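Local coordinates for protein putative exonuclease (Eubacterium rectale, PDB 3L0A) that binds a zinc ion through four cysteines and is probably a hydrolase, perhaps an exonuclease, with a PDDEXK-like domain, at residues Gly23-Phe27 with Ala28-Gly32; Glu95-Ile98 with Ala99-Arg103; Lys255-Ile259 with Met260-Ala264. One frame throughout, in Å; residues are numbered along the deposited sequence.

Overall arrangement
The three contacts follow one another along the chain and none touches another. Contact 1, the end of helix 21-28, lies deepest, its centre about 9 Å from that of the chain, and comes nearest the zinc site of C36, C241, C244 and C247: the side chain of D26 is about 10 Å from the zinc ion. Contact 2, on helix 89-102, has its centre about 31 Å from that of contact 1. Contact 3 lies in the C-terminal tail, its centre about 50 Å from that of contact 2, across the chain's centre. Contacts 2 and 3 both meet other copies of the protein, contact 2 the second subunit, contact 3 the third.

Contact 1. Residues Gly23-Phe27 with Ala28-Gly32; sequences GYKDF and AGTYG
Y24 and A28 meet one turn apart at the C-terminal end of helix 21-28. The methyl of A28 stands over one face of the Y24 ring, displaced toward the hydroxyl end, and makes a CH-pi contact with CB 3.8 Å from the ring centroid; Y24 CZ is the nearest ring atom, 3.5 Å from A28 CB. With CG of Y24 anti to the backbone N (chi1 168°), the ring runs along the helix toward its C-terminal end and meets this methyl.

Beneath the pair, A28 N donates to Y24 O at 2.7 Å. The next bond, G29 N to K25 O, is also 2.7 Å long. G29 then leaves helical geometry with a positive phi of 77°, a value easily reached without a side chain, and the chain passes into a loop. There the T30 methyl CG2 crosses the extended K25 chain at CD and CE, 3.9 Å from CE. K25 NZ goes on to the carbonyl oxygen of W168, whose side chain also touches T30.

Farther out, V221, M225 and I228 of helix 211-232 pack on Y24, while M41 and L44 of helix 37-45 pack on F27. D26 forms a salt bridge with K43 of the latter helix. Such a helix C-terminus, ended by a glycine of positive phi, here leads helix 21-28 of the PDDEXK-like domain into the loop toward C36, one of the four zinc ligands.

Contact 2. Residues Glu95-Ile98 with Ala99-Arg103; sequences EEII and ARIER
I98 and E102 run alongside each other, one turn apart on helix 89-102. The acid's aliphatic stem passes over the carbonyl of I98, with E102 CG 3.4 Å from I98 O, while OE1 of E102 comes to 4.2 Å from the branch methyl CG2 of I98. CG of E102 is anti to its carbonyl carbon (chi1 -82°), which turns the stem back along the helix toward I98.

Five successive backbone bonds, each from an amide to the carbonyl four residues before, satisfy the amides of A99 to R103 and the carbonyls of E95 to A99. A99 N donates to E95 O at 3.0 Å, R100 N to E96 O at 3.1 Å and I101 N to I97 O, also at 3.1 Å; E102 N to I98 O follows at 2.9 Å, and R103 N to A99 O at 3.2 Å.

Several side-chain ends find partners elsewhere. E95 OE2 and E102 OE2 bond to the hydroxyls of Y61 and Y65, both on helix 54-67. R100 NH2 reaches the carbonyl oxygens of R248 and R251 of the second subunit, and R103 NH2 that of H249 there; R103 NH2 lies over the face of the R100 guanidinium, 3.2 Å above its plane. An alanine in place of E102 would probably leave the Y65 hydroxyl without this partner and I98 without the stem beside it.

On the buried side, CG2 of I97 meets CD1 of I101. The helix thus packs I98 and I101 against helix 54-67, I101 also against helix 105-110, and I97 and I101 against strand 140-147, while R100, and R103 just after the helix, reach the second subunit.

Contact 3. Residues Lys255-Ile259 with Met260-Ala264; sequences KPISI and MDLTA
S258 and D261 form a capping box at the start of a short helix in the C-terminal tail, with a water held between their side chains. D261 OD2 accepts from S258 N at 3.0 Å, through the anti lone pair, the one away from OD1. D261 N gives a weak bond back to S258 O at 3.2 Å, and S258 OG also takes a weak bond from the backbone N of M260, a selenomethionine. S258 is the N-cap: its OG sits between backbone N and carbonyl carbon (chi1 72°), which swings the oxygen over the first turn. The box thus offers the M260 amide a weak acceptor and gives the S258 amide a better one.

Beside it, the D261 carboxylate lies against I257, with OD2 3.4 Å from I257 CB, and the two side chains cross obliquely. Farther along the same isoleucine, CD1 meets CD2 of L262 at 4.0 Å, the side chains at about a right angle. Inside the helix, I259 O accepts from T263 N at 3.1 Å and more weakly from L262 N.

The tail reaches away from the body of its own chain to the third subunit, where I257 and S258 pair with a parallel strand and carry its sheet across the interface; I207 of that subunit packs on I257. The bridging water lies 3.0 Å from S258 OG and donates to D261 OD2 at 2.5 Å.

Contact 1. Residues Gly23-Phe27 with Ala28-Gly32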
loop_
_atom_site.group_PDB
_atom_site.type_symbol
_atom_site.label_atom_id
_atom_site.label_comp_id
_atom_site.label_asym_id
_atom_site.label_seq_id
_atom_site.Cartn_x
_atom_site.Cartn_y
_atom_site.Cartn_z
ATOM N N GLY A 23 11.945 -26.438 -7.270
ATOM C CA GLY A 23 11.298 -27.590 -6.600
ATOM C C GLY A 23 11.428 -27.612 -5.076
ATOM O O GLY A 23 10.464 -27.831 -4.350
ATOM N N TYR A 24 12.629 -27.400 -4.586
ATOM C CA TYR A 24 12.871 -27.464 -3.168
ATOM C C TYR A 24 12.055 -26.412 -2.440
ATOM O O TYR A 24 11.378 -26.724 -1.475
ATOM C CB TYR A 24 14.351 -27.242 -2.899
ATOM C CG TYR A 24 14.687 -27.000 -1.457
ATOM C CD1 TYR A 24 14.834 -28.060 -0.577
ATOM C CD2 TYR A 24 14.867 -25.707 -0.977
ATOM C CE1 TYR A 24 15.130 -27.845 0.737
ATOM C CE2 TYR A 24 15.166 -25.477 0.355
ATOM C CZ TYR A 24 15.297 -26.556 1.210
ATOM O OH TYR A 24 15.627 -26.342 2.528
ATOM N N LYS A 25 12.126 -25.161 -2.906
ATOM C CA LYS A 25 11.393 -24.083 -2.287
ATOM C C LYS A 25 9.856 -24.316 -2.269
ATOM O O LYS A 25 9.194 -23.919 -1.302
ATOM C CB LYS A 25 11.729 -22.734 -2.957
ATOM C CG LYS A 25 13.154 -22.187 -2.720
ATOM C CD LYS A 25 13.379 -20.934 -3.561
ATOM C CE LYS A 25 14.632 -20.153 -3.170
ATOM N NZ LYS A 25 14.614 -18.740 -3.746
ATOM N N ASP A 26 9.294 -24.953 -3.308
ATOM C CA ASP A 26 7.853 -25.297 -3.302
ATOM C C ASP A 26 7.537 -26.036 -1.996
ATOM O O ASP A 26 6.630 -25.659 -1.233
ATOM C CB ASP A 26 7.449 -26.175 -4.500
ATOM C CG ASP A 26 7.510 -25.444 -5.866
ATOM O OD1 ASP A 26 7.377 -24.173 -5.919
ATOM O OD2 ASP A 26 7.685 -26.173 -6.898
ATOM N N PHE A 27 8.341 -27.055 -1.708
ATOM C CA PHE A 27 8.180 -27.795 -0.479
ATOM C C PHE A 27 8.639 -27.027 0.742
ATOM O O PHE A 27 7.873 -26.930 1.703
ATOM C CB PHE A 27 8.877 -29.145 -0.568
ATOM C CG PHE A 27 8.209 -30.095 -1.501
ATOM C CD1 PHE A 27 7.119 -30.847 -1.076
ATOM C CD2 PHE A 27 8.638 -30.225 -2.808
ATOM C CE1 PHE A 27 6.481 -31.749 -1.948
ATOM C CE2 PHE A 27 8.032 -31.117 -3.678
ATOM C CZ PHE A 27 6.947 -31.879 -3.253
ATOM N N ALA A 28 9.839 -26.444 0.715
ATOM C CA ALA A 28 10.461 -25.944 1.959
ATOM C C ALA A 28 10.229 -24.475 2.273
ATOM O O ALA A 28 10.344 -24.071 3.440
ATOM C CB ALA A 28 11.922 -26.221 1.972
ATOM N N GLY A 29 9.919 -23.675 1.254
ATOM C CA GLY A 29 9.553 -22.268 1.452
ATOM C C GLY A 29 10.759 -21.366 1.730
ATOM O O GLY A 29 11.909 -21.810 1.827
ATOM N N THR A 30 10.484 -20.079 1.878
ATOM C CA THR A 30 11.511 -19.125 2.219
ATOM C C THR A 30 10.889 -18.228 3.282
ATOM O O THR A 30 9.704 -18.375 3.576
ATOM C CB THR A 30 11.926 -18.312 0.989
ATOM O OG1 THR A 30 10.841 -17.505 0.557
ATOM C CG2 THR A 30 12.344 -19.227 -0.169
ATOM N N TYR A 31 11.673 -17.319 3.856
ATOM C CA TYR A 31 11.121 -16.321 4.748
ATOM C C TYR A 31 9.987 -15.557 4.099
ATOM O O TYR A 31 9.082 -15.164 4.781
ATOM C CB TYR A 31 12.190 -15.351 5.236
ATOM C CG TYR A 31 13.051 -15.926 6.304
ATOM C CD1 TYR A 31 12.533 -16.194 7.555
ATOM C CD2 TYR A 31 14.386 -16.215 6.066
ATOM C CE1 TYR A 31 13.308 -16.736 8.538
ATOM C CE2 TYR A 31 15.184 -16.753 7.051
ATOM C CZ TYR A 31 14.632 -17.011 8.289
ATOM O OH TYR A 31 15.408 -17.561 9.267
ATOM N N GLY A 32 10.020 -15.370 2.786
ATOM C CA GLY A 32 8.988 -14.608 2.069
ATOM C C GLY A 32 7.759 -15.354 1.586
ATOM O O GLY A 32 6.841 -14.747 1.036
#

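Contact 2. Residues Glu95-Ile98 with Ala99-Arg103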
loop_
_atom_site.group_PDB
_atom_site.type_symbol
_atom_site.label_atom_id
_atom_site.label_comp_id
_atom_site.label_asym_id
_atom_site.label_seq_id
_atom_site.Cartn_x
_atom_site.Cartn_y
_atom_site.Cartn_z
ATOM N N GLU A 95 13.081 -2.937 -20.963
ATOM C CA GLU A 95 14.132 -2.483 -21.907
ATOM C C GLU A 95 14.921 -1.330 -21.329
ATOM O O GLU A 95 16.115 -1.203 -21.603
ATOM C CB GLU A 95 13.567 -2.155 -23.315
ATOM C CG GLU A 95 12.736 -3.354 -23.854
ATOM C CD GLU A 95 12.573 -3.390 -25.395
ATOM O OE1 GLU A 95 12.606 -2.342 -26.056
ATOM O OE2 GLU A 95 12.376 -4.491 -25.943
ATOM N N GLU A 96 14.275 -0.496 -20.520
ATOM C CA GLU A 96 14.985 0.603 -19.852
ATOM C C GLU A 96 16.053 0.069 -18.922
ATOM O O GLU A 96 17.182 0.583 -18.864
ATOM C CB GLU A 96 14.034 1.534 -19.078
ATOM C CG GLU A 96 13.493 2.732 -19.914
ATOM C CD GLU A 96 12.415 3.581 -19.187
ATOM O OE1 GLU A 96 11.977 3.221 -18.053
ATOM O OE2 GLU A 96 12.001 4.611 -19.778
ATOM N N ILE A 97 15.678 -0.956 -18.185
ATOM C CA ILE A 97 16.605 -1.595 -17.266
ATOM C C ILE A 97 17.749 -2.215 -18.065
ATOM O O ILE A 97 18.901 -2.042 -17.705
ATOM C CB ILE A 97 15.941 -2.672 -16.421
ATOM C CG1 ILE A 97 14.855 -2.073 -15.522
ATOM C CG2 ILE A 97 16.967 -3.354 -15.608
ATOM C CD1 ILE A 97 13.922 -3.092 -14.944
ATOM N N ILE A 98 17.453 -2.929 -19.147
ATOM C CA ILE A 98 18.545 -3.560 -19.963
ATOM C C ILE A 98 19.565 -2.520 -20.441
ATOM O O ILE A 98 20.794 -2.769 -20.435
ATOM C CB ILE A 98 17.992 -4.303 -21.166
ATOM C CG1 ILE A 98 17.279 -5.589 -20.719
ATOM C CG2 ILE A 98 19.048 -4.629 -22.190
ATOM C CD1 ILE A 98 16.356 -6.187 -21.820
ATOM N N ALA A 99 19.080 -1.390 -20.925
ATOM C CA ALA A 99 19.975 -0.347 -21.437
ATOM C C ALA A 99 20.840 0.200 -20.319
ATOM O O ALA A 99 21.995 0.569 -20.533
ATOM C CB ALA A 99 19.164 0.794 -22.070
ATOM N N ARG A 100 20.264 0.263 -19.128
ATOM C CA ARG A 100 20.968 0.775 -17.964
ATOM C C ARG A 100 22.147 -0.122 -17.561
ATOM O O ARG A 100 23.259 0.377 -17.292
ATOM C CB ARG A 100 20.007 0.992 -16.802
ATOM C CG ARG A 100 20.712 1.443 -15.525
ATOM C CD ARG A 100 21.456 2.733 -15.773
ATOM N NE ARG A 100 22.150 3.249 -14.611
ATOM C CZ ARG A 100 23.473 3.228 -14.417
ATOM N NH1 ARG A 100 24.334 2.659 -15.258
ATOM N NH2 ARG A 100 23.950 3.773 -13.334
ATOM N N ILE A 101 21.889 -1.425 -17.552
ATOM C CA ILE A 101 22.907 -2.485 -17.367
ATOM C C ILE A 101 23.979 -2.400 -18.438
ATOM O O ILE A 101 25.182 -2.495 -18.172
ATOM C CB ILE A 101 22.226 -3.877 -17.468
ATOM C CG1 ILE A 101 21.411 -4.190 -16.215
ATOM C CG2 ILE A 101 23.203 -4.965 -17.673
ATOM C CD1 ILE A 101 20.438 -5.480 -16.368
ATOM N N GLU A 102 23.557 -2.217 -19.682
ATOM C CA GLU A 102 24.510 -2.283 -20.781
ATOM C C GLU A 102 25.508 -1.156 -20.771
ATOM O O GLU A 102 26.590 -1.327 -21.243
ATOM C CB GLU A 102 23.795 -2.325 -22.121
ATOM C CG GLU A 102 23.335 -3.721 -22.447
ATOM C CD GLU A 102 22.817 -3.877 -23.855
ATOM O OE1 GLU A 102 22.171 -2.950 -24.397
ATOM O OE2 GLU A 102 23.046 -4.960 -24.417
ATOM N N ARG A 103 25.176 0.002 -20.226
ATOM C CA ARG A 103 26.151 1.089 -20.188
ATOM C C ARG A 103 27.166 1.039 -19.004
ATOM O O ARG A 103 28.013 1.945 -18.866
ATOM C CB ARG A 103 25.448 2.446 -20.299
ATOM C CG ARG A 103 24.738 2.973 -19.108
ATOM C CD ARG A 103 24.090 4.317 -19.477
ATOM N NE ARG A 103 23.316 4.861 -18.356
ATOM C CZ ARG A 103 23.828 5.471 -17.275
ATOM N NH1 ARG A 103 25.131 5.658 -17.150
ATOM N NH2 ARG A 103 23.013 5.910 -16.317
#

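Contact 3. Residues Lys255-Ile259 with Met260-Ala264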
loop_
_atom_site.group_PDB
_atom_site.type_symbol
_atom_site.label_atom_id
_atom_site.label_comp_id
_atom_site.label_asym_id
_atom_site.label_seq_id
_atom_site.Cartn_x
_atom_site.Cartn_y
_atom_site.Cartn_z
ATOM N N LYS A 255 -16.744 -28.868 7.737
ATOM C CA LYS A 255 -17.012 -28.441 9.104
ATOM C C LYS A 255 -16.795 -26.961 9.304
ATOM O O LYS A 255 -16.030 -26.338 8.567
ATOM C CB LYS A 255 -16.182 -29.285 10.097
ATOM C CG LYS A 255 -14.663 -29.377 9.765
ATOM C CD LYS A 255 -14.021 -30.692 10.341
ATOM C CE LYS A 255 -14.163 -31.999 9.462
ATOM N NZ LYS A 255 -15.112 -33.051 9.997
ATOM N N PRO A 256 -17.501 -26.380 10.263
ATOM C CA PRO A 256 -17.334 -24.979 10.603
ATOM C C PRO A 256 -16.046 -24.721 11.340
ATOM O O PRO A 256 -15.701 -25.520 12.196
ATOM C CB PRO A 256 -18.504 -24.702 11.547
ATOM C CG PRO A 256 -18.947 -25.988 12.063
ATOM C CD PRO A 256 -18.530 -27.038 11.086
ATOM N N ILE A 257 -15.319 -23.646 11.001
ATOM C CA ILE A 257 -14.335 -23.103 11.920
ATOM C C ILE A 257 -14.975 -22.120 12.907
ATOM O O ILE A 257 -16.196 -21.918 12.904
ATOM C CB ILE A 257 -13.064 -22.500 11.201
ATOM C CG1 ILE A 257 -13.382 -21.305 10.317
ATOM C CG2 ILE A 257 -12.337 -23.550 10.411
ATOM C CD1 ILE A 257 -12.091 -20.623 9.741
ATOM N N SER A 258 -14.170 -21.587 13.826
ATOM C CA SER A 258 -14.635 -20.615 14.818
ATOM C C SER A 258 -13.544 -19.555 14.917
ATOM O O SER A 258 -12.543 -19.666 14.216
ATOM C CB SER A 258 -14.771 -21.293 16.176
ATOM O OG SER A 258 -13.483 -21.566 16.730
ATOM N N ILE A 259 -13.685 -18.589 15.823
ATOM C CA ILE A 259 -12.604 -17.573 16.081
ATOM C C ILE A 259 -11.318 -18.227 16.582
ATOM O O ILE A 259 -10.236 -17.768 16.213
ATOM C CB ILE A 259 -13.070 -16.480 17.105
ATOM C CG1 ILE A 259 -14.038 -15.507 16.420
ATOM C CG2 ILE A 259 -11.872 -15.777 17.747
ATOM C CD1 ILE A 259 -15.061 -14.861 17.326
HETATM N N MSE A 260 -11.414 -19.285 17.421
HETATM C CA MSE A 260 -10.173 -20.006 17.851
HETATM C C MSE A 260 -9.296 -20.340 16.635
HETATM O O MSE A 260 -8.071 -20.123 16.623
HETATM C CB MSE A 260 -10.445 -21.325 18.592
HETATM C CG MSE A 260 -11.084 -21.229 19.956
HETATM SE SE MSE A 260 -10.589 -19.715 21.002
HETATM C CE MSE A 260 -12.394 -19.579 21.490
ATOM N N ASP A 261 -9.927 -20.862 15.590
ATOM C CA ASP A 261 -9.180 -21.224 14.377
ATOM C C ASP A 261 -8.461 -20.049 13.734
ATOM O O ASP A 261 -7.382 -20.215 13.190
ATOM C CB ASP A 261 -10.097 -21.872 13.370
ATOM C CG ASP A 261 -10.587 -23.210 13.845
ATOM O OD1 ASP A 261 -9.753 -24.145 13.816
ATOM O OD2 ASP A 261 -11.752 -23.297 14.289
ATOM N N LEU A 262 -9.053 -18.865 13.785
ATOM C CA LEU A 262 -8.406 -17.665 13.208
ATOM C C LEU A 262 -7.231 -17.149 14.049
ATOM O O LEU A 262 -6.294 -16.602 13.478
ATOM C CB LEU A 262 -9.422 -16.523 13.005
ATOM C CG LEU A 262 -10.697 -16.925 12.256
ATOM C CD1 LEU A 262 -11.791 -15.907 12.464
ATOM C CD2 LEU A 262 -10.360 -17.163 10.792
ATOM N N THR A 263 -7.306 -17.276 15.382
ATOM C CA THR A 263 -6.261 -16.756 16.292
ATOM C C THR A 263 -5.261 -17.812 16.779
ATOM O O THR A 263 -4.355 -17.480 17.550
ATOM C CB THR A 263 -6.850 -16.082 17.546
ATOM O OG1 THR A 263 -7.590 -17.050 18.307
ATOM C CG2 THR A 263 -7.743 -14.910 17.167
ATOM N N ALA A 264 -5.390 -19.055 16.328
ATOM C CA ALA A 264 -4.455 -20.102 16.749
ATOM C C ALA A 264 -3.007 -19.643 16.543
ATOM O O ALA A 264 -2.667 -19.211 15.468
ATOM C CB ALA A 264 -4.709 -21.384 15.977
HETATM O O HOH W 1 -13.320 -24.391 15.832
#